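PDB 2C9E: peridinin-chlorophyll A protein from Amphidinium carterae, which probably serves as a water-soluble light-harvesting antenna, holding peridinin and chlorophyll a to capture solar energy in the blue-green range. Local coordinates for residues E19-D22 / S26-I29; K125-N130 / E134-Y139; A299-A302 / Q308-A311. All coordinates share one frame; numbering follows the deposited sequence.

Interaction 1 (E19-D22 / S26-I29); sequences EKFD and SSAI. With PID (peridinin), chain D.
Apolar packing joins Phe21 to Ser27 and Ile29: the far end of the ring, CZ, comes to 4.0 Å from Ser27 CB, while Ile29 CG1 stands a little farther off. CG of Phe21 lies opposite the backbone N (chi1 -162°), which carries the ring across to the start of helix 28-39. Phe21 and Ile29 also rest on the polyene of a peridinin. C16 of the pigment sits over one face of the Phe21 ring, offset toward the rim, and CE2 of Phe21 is 3.5 Å from C18. Ile29, which touches chlorophyll a as well, supplies its two branches, CG1 near C19 and CG2 at 3.6 Å from the pigment methyl CM5.

The polar part runs through water. One molecule lies 2.9 Å from Asp22 O and 2.6 Å from Ser27 OG, bridging the loop carbonyl and the serine hydroxyl without a direct bond between the segments. The same OG, turned to chi1 62°, accepts a weak bond from Ile29 N (3.2 Å, 134°). Ser27 is thus the N-cap of helix 28-39, and the arrangement is that of a capped helix start whose first turn, with the preceding loop, walls a carotenoid pocket.

Interaction 2 (K125-N130 / E134-Y139); sequences KLFAGN and EAEKAY. Unlike the reference sequence in segment 125-130: Ala128 (reference Gly). With PID (peridinin), chain D.
Phe127 turns the edge of its ring to Ala135, whose CB lies in the ring plane, 3.8 Å from CD1. CG of Phe127 stands opposite the backbone N (chi1 -179°), which swings the ring from helix 119-128 toward helix 132-152. Farther round, Glu136, its chain extended beyond CG, brings OE2 to the ring edge, 3.6 Å from Phe127 CZ, the carboxylate plane turned 36° from the ring. One face of the same ring is laid against the epoxy-cyclohexane end of a peridinin, with C1 of the pigment 4.1 Å above the ring plane and offset toward the rim. The Phe127 CB is close to the pigment too, 3.3 Å from the methyl CM1.

Helices 119-128 and 132-152, consecutive and joined by a short connection, both border the ring end of the carotenoid here, in a protein built of helices, with no strands. Tyr139 flanks this end from helix 132-152, where CG is 3.4 Å from the pigment methyl CM3. Leu126 touches the polyene instead, with CD1 3.5 Å from C15.

Asn130, just past the end of helix 119-128, gives a hydrogen bond from ND2 to the pigment oxygen O3 at 3.0 Å, bent to 138°; Gln123 of that helix bonds the same peridinin. O3 belongs to the lactone carbonyl, which is conjugated with the polyene; such a donor could polarise it. Ala135 CB packs against O3 as well, and a galactolipid touches Ala138 and Tyr139 of the second helix.

Interaction 3 (A299-A302 / Q308-A311); sequences ALFA and QAKA. With PID (peridinin), chain H.
Phe301 and Ala309 meet edge-on across the junction of two consecutive helices, 293-302 and 306-324, in an all-helical pigment-binding fold, the methyl CB of Ala309 lying in the plane of the ring at 3.9 Å from CE1. The phenyl group gets there because CG is set opposite the backbone N (chi1 172°), projecting it toward the second helix. Lys310 approaches the same end of the ring obliquely: its aliphatic CE is 3.9 Å from Phe301 CZ, after a chain that runs straight until it bends at chi4 (149°).

One face of the Phe301 ring is turned to the ring end of a peridinin, C6 lying over it, while CE1 is 3.6 Å from the pigment methyl CM2. An alanine here would remove the whole ring, and is likely to open a gap between the pigment's ring end and Ala309 and leave the Lys310 tail without its apolar neighbour. One residue earlier, Leu300 faces the polyene and also touches chlorophyll a; Asn304 and Ser37 are hydrogen-bonded to the same carotenoid. Both helices touch the pigment carbonyl: O3 stands 3.2 Å from Phe301 CA and 3.9 Å from Ala309 CB.

In the fold
The three contacts follow one another along the chain without overlap, interactions 1 and 2 in its N-terminal half and interaction 3 in its C-terminal half. The first two have centres 12 Å apart and touch directly, through a Lys20-Glu134 salt bridge and the packing of Leu126 against Phe21 and Ile29, and both border one peridinin: interaction 1 lies along its polyene, interaction 2 at its epoxy-ring end. Interaction 3 lies at the opposite side of the chain's centre from interaction 2, their centres 44 Å apart, and borders a different peridinin. Its helix pair 293-302 and 306-324 resembles the pair 119-128 and 132-152, consistent with two related halves whose helices together enclose the pigments.

Interaction 1 (E19-D22 / S26-I29)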
loop_
_atom_site.group_PDB
_atom_site.type_symbol
_atom_site.label_atom_id
_atom_site.label_comp_id
_atom_site.label_asym_id
_atom_site.label_seq_id
_atom_site.Cartn_x
_atom_site.Cartn_y
_atom_site.Cartn_z
ATOM N N GLU A 19 -21.998 1.943 -3.444
ATOM C CA GLU A 19 -22.863 2.574 -2.431
ATOM C C GLU A 19 -23.398 1.597 -1.387
ATOM O O GLU A 19 -23.791 2.002 -0.317
ATOM C CB GLU A 19 -24.089 3.229 -3.080
ATOM C CG GLU A 19 -23.862 4.552 -3.723
ATOM C CD GLU A 19 -25.143 5.074 -4.369
ATOM O OE1 GLU A 19 -25.712 4.379 -5.238
ATOM O OE2 GLU A 19 -25.584 6.177 -4.009
ATOM N N LYS A 20 -23.456 0.316 -1.698
ATOM C CA LYS A 20 -23.952 -0.600 -0.718
ATOM C C LYS A 20 -22.816 -1.318 0.039
ATOM O O LYS A 20 -23.069 -2.091 0.953
ATOM C CB LYS A 20 -24.868 -1.600 -1.420
ATOM C CG LYS A 20 -26.101 -0.900 -2.010
ATOM C CD LYS A 20 -27.279 -1.841 -2.338
ATOM C CE LYS A 20 -27.055 -2.704 -3.592
ATOM N NZ LYS A 20 -26.635 -1.916 -4.810
ATOM N N PHE A 21 -21.566 -1.001 -0.301
ATOM C CA PHE A 21 -20.434 -1.688 0.304
ATOM C C PHE A 21 -19.922 -1.059 1.582
ATOM O O PHE A 21 -19.833 0.181 1.715
ATOM C CB PHE A 21 -19.277 -1.823 -0.700
ATOM C CG PHE A 21 -18.266 -2.875 -0.304
ATOM C CD1 PHE A 21 -18.485 -4.228 -0.615
ATOM C CD2 PHE A 21 -17.134 -2.521 0.435
ATOM C CE1 PHE A 21 -17.605 -5.207 -0.195
ATOM C CE2 PHE A 21 -16.238 -3.496 0.865
ATOM C CZ PHE A 21 -16.472 -4.841 0.551
ATOM N N ASP A 22 -19.547 -1.925 2.525
ATOM C CA ASP A 22 -19.071 -1.439 3.797
ATOM C C ASP A 22 -17.601 -1.108 3.754
ATOM O O ASP A 22 -16.745 -1.835 4.305
ATOM C CB ASP A 22 -19.369 -2.424 4.939
ATOM C CG ASP A 22 -19.018 -1.831 6.337
ATOM O OD1 ASP A 22 -18.711 -0.608 6.452
ATOM O OD2 ASP A 22 -19.058 -2.596 7.320
ATOM N N SER A 26 -15.359 -3.991 9.157
ATOM C CA SER A 26 -14.505 -5.169 9.040
ATOM C C SER A 26 -15.136 -6.045 8.006
ATOM O O SER A 26 -15.712 -7.047 8.334
ATOM C CB SER A 26 -14.400 -5.978 10.328
ATOM O OG SER A 26 -13.404 -7.036 10.150
ATOM N N SER A 27 -15.030 -5.662 6.753
ATOM C CA SER A 27 -15.630 -6.449 5.697
ATOM C C SER A 27 -14.873 -7.771 5.448
ATOM O O SER A 27 -14.024 -8.193 6.216
ATOM C CB SER A 27 -15.635 -5.628 4.403
ATOM O OG SER A 27 -14.294 -5.340 4.029
ATOM N N ALA A 28 -15.218 -8.430 4.370
ATOM C CA ALA A 28 -14.570 -9.655 4.022
ATOM C C ALA A 28 -13.134 -9.284 3.595
ATOM O O ALA A 28 -12.204 -10.092 3.724
ATOM C CB ALA A 28 -15.339 -10.321 2.889
ATOM N N ILE A 29 -12.948 -8.049 3.118
ATOM C CA ILE A 29 -11.622 -7.601 2.705
ATOM C C ILE A 29 -10.726 -7.388 3.926
ATOM O O ILE A 29 -9.604 -7.878 3.955
ATOM C CB ILE A 29 -11.722 -6.294 1.909
ATOM C CG1 ILE A 29 -12.408 -6.581 0.588
ATOM C CG2 ILE A 29 -10.365 -5.689 1.642
ATOM C CD1 ILE A 29 -11.463 -7.014 -0.481
HETATM C C1 PID D . -17.916 -14.138 -9.121
HETATM C C2 PID D . -18.572 -15.323 -9.835
HETATM C C3 PID D . -18.637 -15.022 -11.334
HETATM C C4 PID D . -19.503 -13.774 -11.545
HETATM C C5 PID D . -18.866 -12.495 -10.990
HETATM C C6 PID D . -18.130 -12.717 -9.659
HETATM C C7 PID D . -18.099 -11.610 -8.804
HETATM C C8 PID D . -16.981 -10.840 -8.479
HETATM C C9 PID D . -16.991 -9.730 -7.628
HETATM C C10 PID D . -18.080 -9.180 -6.953
HETATM C C11 PID D . -15.913 -9.014 -7.293
HETATM C C12 PID D . -16.271 -8.078 -6.411
HETATM C C13 PID D . -15.358 -7.300 -5.692
HETATM C C14 PID D . -15.611 -6.340 -4.708
HETATM C C15 PID D . -14.530 -5.732 -4.063
HETATM C C16 PID D . -14.613 -4.834 -2.997
HETATM C C17 PID D . -13.447 -4.366 -2.386
HETATM C C18 PID D . -13.432 -3.568 -1.241
HETATM C C19 PID D . -12.240 -3.177 -0.625
HETATM C C20 PID D . -12.244 -2.476 0.584
HETATM C C21 PID D . -11.128 -2.068 1.318
HETATM C C22 PID D . -11.304 -1.446 2.556
HETATM C C23 PID D . -10.370 -1.035 3.382
HETATM C C24 PID D . -9.482 -0.687 4.285
HETATM C C25 PID D . -8.871 0.724 4.354
HETATM C C26 PID D . -7.424 0.718 4.862
HETATM C C27 PID D . -7.225 -0.117 6.130
HETATM C C28 PID D . -7.628 -1.561 5.805
HETATM C C29 PID D . -9.100 -1.686 5.391
HETATM C C30 PID D . -5.404 -0.303 7.685
HETATM C C31 PID D . -3.972 0.059 8.081
HETATM C CM1 PID D . -17.678 -14.365 -7.627
HETATM C CM2 PID D . -19.995 -11.473 -10.835
HETATM C CM3 PID D . -17.873 -11.960 -12.027
HETATM C CM4 PID D . -17.048 -5.998 -4.302
HETATM C CM5 PID D . -9.718 -2.248 0.748
HETATM C CM6 PID D . -8.869 1.402 2.980
HETATM C CM7 PID D . -9.731 1.552 5.314
HETATM C CM8 PID D . -9.335 -3.132 4.942
HETATM O O1 PID D . -16.898 -13.436 -9.834
HETATM O O2 PID D . -19.257 -16.124 -12.001
HETATM O O3 PID D . -19.267 -9.487 -7.084
HETATM O O4 PID D . -17.621 -8.143 -6.188
HETATM O O5 PID D . -9.917 -1.410 6.533
HETATM O O6 PID D . -5.822 0.021 6.428
HETATM O O7 PID D . -6.159 -0.804 8.519
HETATM O O HOH W 1 -14.012 -2.797 4.067
#

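Interaction 2 (K125-N130 / E134-Y139)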
loop_
_atom_site.group_PDB
_atom_site.type_symbol
_atom_site.label_atom_id
_atom_site.label_comp_id
_atom_site.label_asym_id
_atom_site.label_seq_id
_atom_site.Cartn_x
_atom_site.Cartn_y
_atom_site.Cartn_z
ATOM N N LYS A 125 -17.017 -14.492 -1.466
ATOM C CA LYS A 125 -17.718 -13.814 -0.381
ATOM C C LYS A 125 -18.193 -12.437 -0.808
ATOM O O LYS A 125 -19.242 -11.985 -0.351
ATOM C CB LYS A 125 -16.842 -13.605 0.877
ATOM C CG LYS A 125 -16.305 -14.863 1.592
ATOM C CD LYS A 125 -15.603 -14.497 2.922
ATOM C CE LYS A 125 -15.172 -15.740 3.808
ATOM N NZ LYS A 125 -13.947 -16.508 3.333
ATOM N N LEU A 126 -17.421 -11.741 -1.643
ATOM C CA LEU A 126 -17.803 -10.391 -2.052
ATOM C C LEU A 126 -19.059 -10.479 -2.959
ATOM O O LEU A 126 -20.037 -9.696 -2.836
ATOM C CB LEU A 126 -16.609 -9.695 -2.747
ATOM C CG LEU A 126 -15.381 -9.304 -1.858
ATOM C CD1 LEU A 126 -14.172 -8.910 -2.691
ATOM C CD2 LEU A 126 -15.721 -8.128 -0.956
ATOM N N PHE A 127 -19.044 -11.450 -3.855
ATOM C CA PHE A 127 -20.183 -11.661 -4.735
ATOM C C PHE A 127 -21.428 -11.984 -3.880
ATOM O O PHE A 127 -22.497 -11.401 -4.087
ATOM C CB PHE A 127 -19.905 -12.823 -5.683
ATOM C CG PHE A 127 -21.025 -13.109 -6.653
ATOM C CD1 PHE A 127 -21.502 -12.125 -7.494
ATOM C CD2 PHE A 127 -21.500 -14.419 -6.825
ATOM C CE1 PHE A 127 -22.434 -12.438 -8.521
ATOM C CE2 PHE A 127 -22.427 -14.734 -7.834
ATOM C CZ PHE A 127 -22.887 -13.735 -8.683
ATOM N N ALA A 128 -21.293 -12.888 -2.911
ATOM C CA ALA A 128 -22.431 -13.249 -2.099
ATOM C C ALA A 128 -23.072 -12.055 -1.405
ATOM O O ALA A 128 -24.233 -12.096 -1.067
ATOM C CB ALA A 128 -22.032 -14.256 -1.099
ATOM N N GLY A 129 -22.308 -10.998 -1.180
ATOM C CA GLY A 129 -22.855 -9.820 -0.536
ATOM C C GLY A 129 -23.369 -8.795 -1.522
ATOM O O GLY A 129 -23.816 -7.727 -1.105
ATOM N N ASN A 130 -23.290 -9.084 -2.818
ATOM C CA ASN A 130 -23.804 -8.150 -3.809
ATOM C C ASN A 130 -25.061 -8.742 -4.470
ATOM O O ASN A 130 -25.431 -9.927 -4.259
ATOM C CB ASN A 130 -22.794 -7.865 -4.945
ATOM C CG ASN A 130 -21.482 -7.248 -4.459
ATOM O OD1 ASN A 130 -21.433 -6.510 -3.461
ATOM N ND2 ASN A 130 -20.409 -7.535 -5.186
ATOM N N GLU A 134 -26.593 -7.580 -10.645
ATOM C CA GLU A 134 -25.869 -6.331 -10.647
ATOM C C GLU A 134 -24.365 -6.587 -10.842
ATOM O O GLU A 134 -23.765 -6.059 -11.755
ATOM C CB GLU A 134 -26.154 -5.601 -9.344
ATOM C CG GLU A 134 -25.735 -4.173 -9.348
ATOM C CD GLU A 134 -26.505 -3.343 -8.302
ATOM O OE1 GLU A 134 -27.068 -3.923 -7.355
ATOM O OE2 GLU A 134 -26.527 -2.092 -8.442
ATOM N N ALA A 135 -23.750 -7.409 -10.003
ATOM C CA ALA A 135 -22.307 -7.683 -10.138
ATOM C C ALA A 135 -21.984 -8.282 -11.552
ATOM O O ALA A 135 -20.964 -7.970 -12.147
ATOM C CB ALA A 135 -21.852 -8.679 -9.012
ATOM N N GLU A 136 -22.853 -9.132 -12.082
ATOM C CA GLU A 136 -22.570 -9.725 -13.393
ATOM C C GLU A 136 -22.466 -8.676 -14.473
ATOM O O GLU A 136 -21.553 -8.715 -15.306
ATOM C CB GLU A 136 -23.615 -10.772 -13.732
ATOM C CG GLU A 136 -23.373 -12.040 -12.920
ATOM C CD GLU A 136 -24.624 -12.904 -12.752
ATOM O OE1 GLU A 136 -25.654 -12.648 -13.461
ATOM O OE2 GLU A 136 -24.564 -13.825 -11.898
ATOM N N LYS A 137 -23.403 -7.732 -14.441
ATOM C CA LYS A 137 -23.433 -6.621 -15.368
ATOM C C LYS A 137 -22.151 -5.775 -15.151
ATOM O O LYS A 137 -21.509 -5.348 -16.105
ATOM C CB LYS A 137 -24.710 -5.793 -15.120
ATOM C CG LYS A 137 -24.806 -4.485 -15.932
ATOM C CD LYS A 137 -26.193 -3.897 -15.802
ATOM C CE LYS A 137 -26.108 -2.416 -15.817
ATOM N NZ LYS A 137 -25.803 -1.967 -14.391
ATOM N N ALA A 138 -21.784 -5.530 -13.904
ATOM C CA ALA A 138 -20.559 -4.790 -13.616
ATOM C C ALA A 138 -19.312 -5.519 -14.202
ATOM O O ALA A 138 -18.439 -4.894 -14.807
ATOM C CB ALA A 138 -20.408 -4.635 -12.114
ATOM N N TYR A 139 -19.245 -6.835 -14.035
ATOM C CA TYR A 139 -18.105 -7.595 -14.544
ATOM C C TYR A 139 -18.041 -7.538 -16.061
ATOM O O TYR A 139 -16.961 -7.434 -16.651
ATOM C CB TYR A 139 -18.144 -9.068 -14.078
ATOM C CG TYR A 139 -16.951 -9.879 -14.581
ATOM C CD1 TYR A 139 -15.644 -9.547 -14.200
ATOM C CD2 TYR A 139 -17.126 -10.941 -15.462
ATOM C CE1 TYR A 139 -14.567 -10.246 -14.681
ATOM C CE2 TYR A 139 -16.042 -11.651 -15.954
ATOM C CZ TYR A 139 -14.774 -11.297 -15.553
ATOM O OH TYR A 139 -13.699 -12.033 -15.980
HETATM C C1 PID D . -17.916 -14.138 -9.121
HETATM C C2 PID D . -18.572 -15.323 -9.835
HETATM C C3 PID D . -18.637 -15.022 -11.334
HETATM C C4 PID D . -19.503 -13.774 -11.545
HETATM C C5 PID D . -18.866 -12.495 -10.990
HETATM C C6 PID D . -18.130 -12.717 -9.659
HETATM C C7 PID D . -18.099 -11.610 -8.804
HETATM C C8 PID D . -16.981 -10.840 -8.479
HETATM C C9 PID D . -16.991 -9.730 -7.628
HETATM C C10 PID D . -18.080 -9.180 -6.953
HETATM C C11 PID D . -15.913 -9.014 -7.293
HETATM C C12 PID D . -16.271 -8.078 -6.411
HETATM C C13 PID D . -15.358 -7.300 -5.692
HETATM C C14 PID D . -15.611 -6.340 -4.708
HETATM C C15 PID D . -14.530 -5.732 -4.063
HETATM C C16 PID D . -14.613 -4.834 -2.997
HETATM C C17 PID D . -13.447 -4.366 -2.386
HETATM C C18 PID D . -13.432 -3.568 -1.241
HETATM C C19 PID D . -12.240 -3.177 -0.625
HETATM C C20 PID D . -12.244 -2.476 0.584
HETATM C C21 PID D . -11.128 -2.068 1.318
HETATM C C22 PID D . -11.304 -1.446 2.556
HETATM C C23 PID D . -10.370 -1.035 3.382
HETATM C C24 PID D . -9.482 -0.687 4.285
HETATM C C25 PID D . -8.871 0.724 4.354
HETATM C C26 PID D . -7.424 0.718 4.862
HETATM C C27 PID D . -7.225 -0.117 6.130
HETATM C C28 PID D . -7.628 -1.561 5.805
HETATM C C29 PID D . -9.100 -1.686 5.391
HETATM C C30 PID D . -5.404 -0.303 7.685
HETATM C C31 PID D . -3.972 0.059 8.081
HETATM C CM1 PID D . -17.678 -14.365 -7.627
HETATM C CM2 PID D . -19.995 -11.473 -10.835
HETATM C CM3 PID D . -17.873 -11.960 -12.027
HETATM C CM4 PID D . -17.048 -5.998 -4.302
HETATM C CM5 PID D . -9.718 -2.248 0.748
HETATM C CM6 PID D . -8.869 1.402 2.980
HETATM C CM7 PID D . -9.731 1.552 5.314
HETATM C CM8 PID D . -9.335 -3.132 4.942
HETATM O O1 PID D . -16.898 -13.436 -9.834
HETATM O O2 PID D . -19.257 -16.124 -12.001
HETATM O O3 PID D . -19.267 -9.487 -7.084
HETATM O O4 PID D . -17.621 -8.143 -6.188
HETATM O O5 PID D . -9.917 -1.410 6.533
HETATM O O6 PID D . -5.822 0.021 6.428
HETATM O O7 PID D . -6.159 -0.804 8.519
#

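Interaction 3 (A299-A302 / Q308-A311)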
loop_
_atom_site.group_PDB
_atom_site.type_symbol
_atom_site.label_atom_id
_atom_site.label_comp_id
_atom_site.label_asym_id
_atom_site.label_seq_id
_atom_site.Cartn_x
_atom_site.Cartn_y
_atom_site.Cartn_z
ATOM N N ALA A 299 1.329 -2.358 22.086
ATOM C CA ALA A 299 1.300 -3.806 21.894
ATOM C C ALA A 299 2.542 -4.327 21.080
ATOM O O ALA A 299 3.123 -5.362 21.409
ATOM C CB ALA A 299 -0.010 -4.181 21.212
ATOM N N LEU A 300 2.959 -3.619 20.024
ATOM C CA LEU A 300 4.152 -4.029 19.264
ATOM C C LEU A 300 5.374 -3.981 20.223
ATOM O O LEU A 300 6.175 -4.943 20.296
ATOM C CB LEU A 300 4.358 -3.095 18.035
ATOM C CG LEU A 300 3.309 -3.349 16.911
ATOM C CD1 LEU A 300 3.298 -2.197 15.941
ATOM C CD2 LEU A 300 3.614 -4.706 16.188
ATOM N N PHE A 301 5.498 -2.874 20.972
ATOM C CA PHE A 301 6.567 -2.698 21.983
ATOM C C PHE A 301 6.529 -3.845 23.037
ATOM O O PHE A 301 7.570 -4.348 23.437
ATOM C CB PHE A 301 6.371 -1.359 22.701
ATOM C CG PHE A 301 7.271 -1.154 23.877
ATOM C CD1 PHE A 301 8.661 -1.376 23.773
ATOM C CD2 PHE A 301 6.764 -0.672 25.080
ATOM C CE1 PHE A 301 9.546 -1.109 24.855
ATOM C CE2 PHE A 301 7.648 -0.393 26.177
ATOM C CZ PHE A 301 9.045 -0.616 26.048
ATOM N N ALA A 302 5.333 -4.247 23.483
ATOM C CA ALA A 302 5.225 -5.314 24.462
ATOM C C ALA A 302 5.736 -6.652 23.934
ATOM O O ALA A 302 6.011 -7.536 24.715
ATOM C CB ALA A 302 3.752 -5.482 24.957
ATOM N N GLN A 308 16.450 -3.557 24.397
ATOM C CA GLN A 308 16.834 -3.371 23.020
ATOM C C GLN A 308 15.954 -2.370 22.302
ATOM O O GLN A 308 16.467 -1.600 21.521
ATOM C CB GLN A 308 16.847 -4.720 22.294
ATOM C CG GLN A 308 17.548 -4.694 20.945
ATOM C CD GLN A 308 19.004 -4.161 21.021
ATOM O OE1 GLN A 308 19.621 -4.187 22.096
ATOM N NE2 GLN A 308 19.556 -3.698 19.874
ATOM N N ALA A 309 14.651 -2.336 22.589
ATOM C CA ALA A 309 13.769 -1.393 21.905
ATOM C C ALA A 309 14.049 0.042 22.313
ATOM O O ALA A 309 14.034 0.938 21.482
ATOM C CB ALA A 309 12.332 -1.720 22.152
ATOM N N LYS A 310 14.268 0.259 23.608
ATOM C CA LYS A 310 14.601 1.583 24.117
ATOM C C LYS A 310 15.928 2.011 23.537
ATOM O O LYS A 310 16.087 3.142 23.131
ATOM C CB LYS A 310 14.645 1.566 25.645
ATOM C CG LYS A 310 13.239 1.667 26.233
ATOM C CD LYS A 310 13.135 1.273 27.711
ATOM C CE LYS A 310 11.654 1.326 28.155
ATOM N NZ LYS A 310 11.335 0.324 29.242
ATOM N N ALA A 311 16.881 1.092 23.476
ATOM C CA ALA A 311 18.192 1.409 22.906
ATOM C C ALA A 311 18.063 1.776 21.407
ATOM O O ALA A 311 18.773 2.665 20.899
ATOM C CB ALA A 311 19.120 0.221 23.059
HETATM C C1 PID H . 6.794 2.765 22.583
HETATM C C2 PID H . 6.774 3.492 23.930
HETATM C C3 PID H . 8.019 4.367 24.105
HETATM C C4 PID H . 9.266 3.494 23.964
HETATM C C5 PID H . 9.450 2.850 22.584
HETATM C C6 PID H . 8.132 2.386 21.943
HETATM C C7 PID H . 8.233 1.275 21.098
HETATM C C8 PID H . 7.819 1.257 19.766
HETATM C C9 PID H . 7.905 0.169 18.892
HETATM C C10 PID H . 8.410 -1.103 19.136
HETATM C C11 PID H . 7.412 0.150 17.654
HETATM C C12 PID H . 7.561 -1.071 17.137
HETATM C C13 PID H . 6.996 -1.473 15.925
HETATM C C14 PID H . 7.064 -2.728 15.318
HETATM C C15 PID H . 6.380 -2.922 14.116
HETATM C C16 PID H . 6.283 -4.116 13.404
HETATM C C17 PID H . 5.538 -4.162 12.225
HETATM C C18 PID H . 5.335 -5.327 11.489
HETATM C C19 PID H . 4.576 -5.340 10.319
HETATM C C20 PID H . 4.319 -6.524 9.626
HETATM C C21 PID H . 3.546 -6.625 8.467
HETATM C C22 PID H . 3.321 -7.903 7.963
HETATM C C23 PID H . 2.589 -8.244 6.935
HETATM C C24 PID H . 1.747 -8.680 6.028
HETATM C C25 PID H . 2.114 -8.904 4.552
HETATM C C26 PID H . 0.932 -8.626 3.611
HETATM C C27 PID H . -0.373 -9.274 4.096
HETATM C C28 PID H . -0.714 -8.653 5.455
HETATM C C29 PID H . 0.335 -9.068 6.487
HETATM C C30 PID H . -1.681 -9.845 2.178
HETATM C C31 PID H . -2.899 -9.629 1.277
HETATM C CM1 PID H . 5.600 1.831 22.379
HETATM C CM2 PID H . 10.407 1.677 22.821
HETATM C CM3 PID H . 10.129 3.862 21.656
HETATM C CM4 PID H . 7.899 -3.863 15.918
HETATM C CM5 PID H . 3.037 -5.384 7.722
HETATM C CM6 PID H . 3.289 -8.005 4.161
HETATM C CM7 PID H . 2.516 -10.375 4.400
HETATM C CM8 PID H . 0.007 -8.425 7.837
HETATM O O1 PID H . 7.320 3.467 21.453
HETATM O O2 PID H . 8.025 4.837 25.455
HETATM O O3 PID H . 8.960 -1.491 20.164
HETATM O O4 PID H . 8.199 -1.882 18.034
HETATM O O5 PID H . 0.252 -10.492 6.590
HETATM O O6 PID H . -1.494 -9.011 3.237
HETATM O O7 PID H . -0.895 -10.764 1.952
#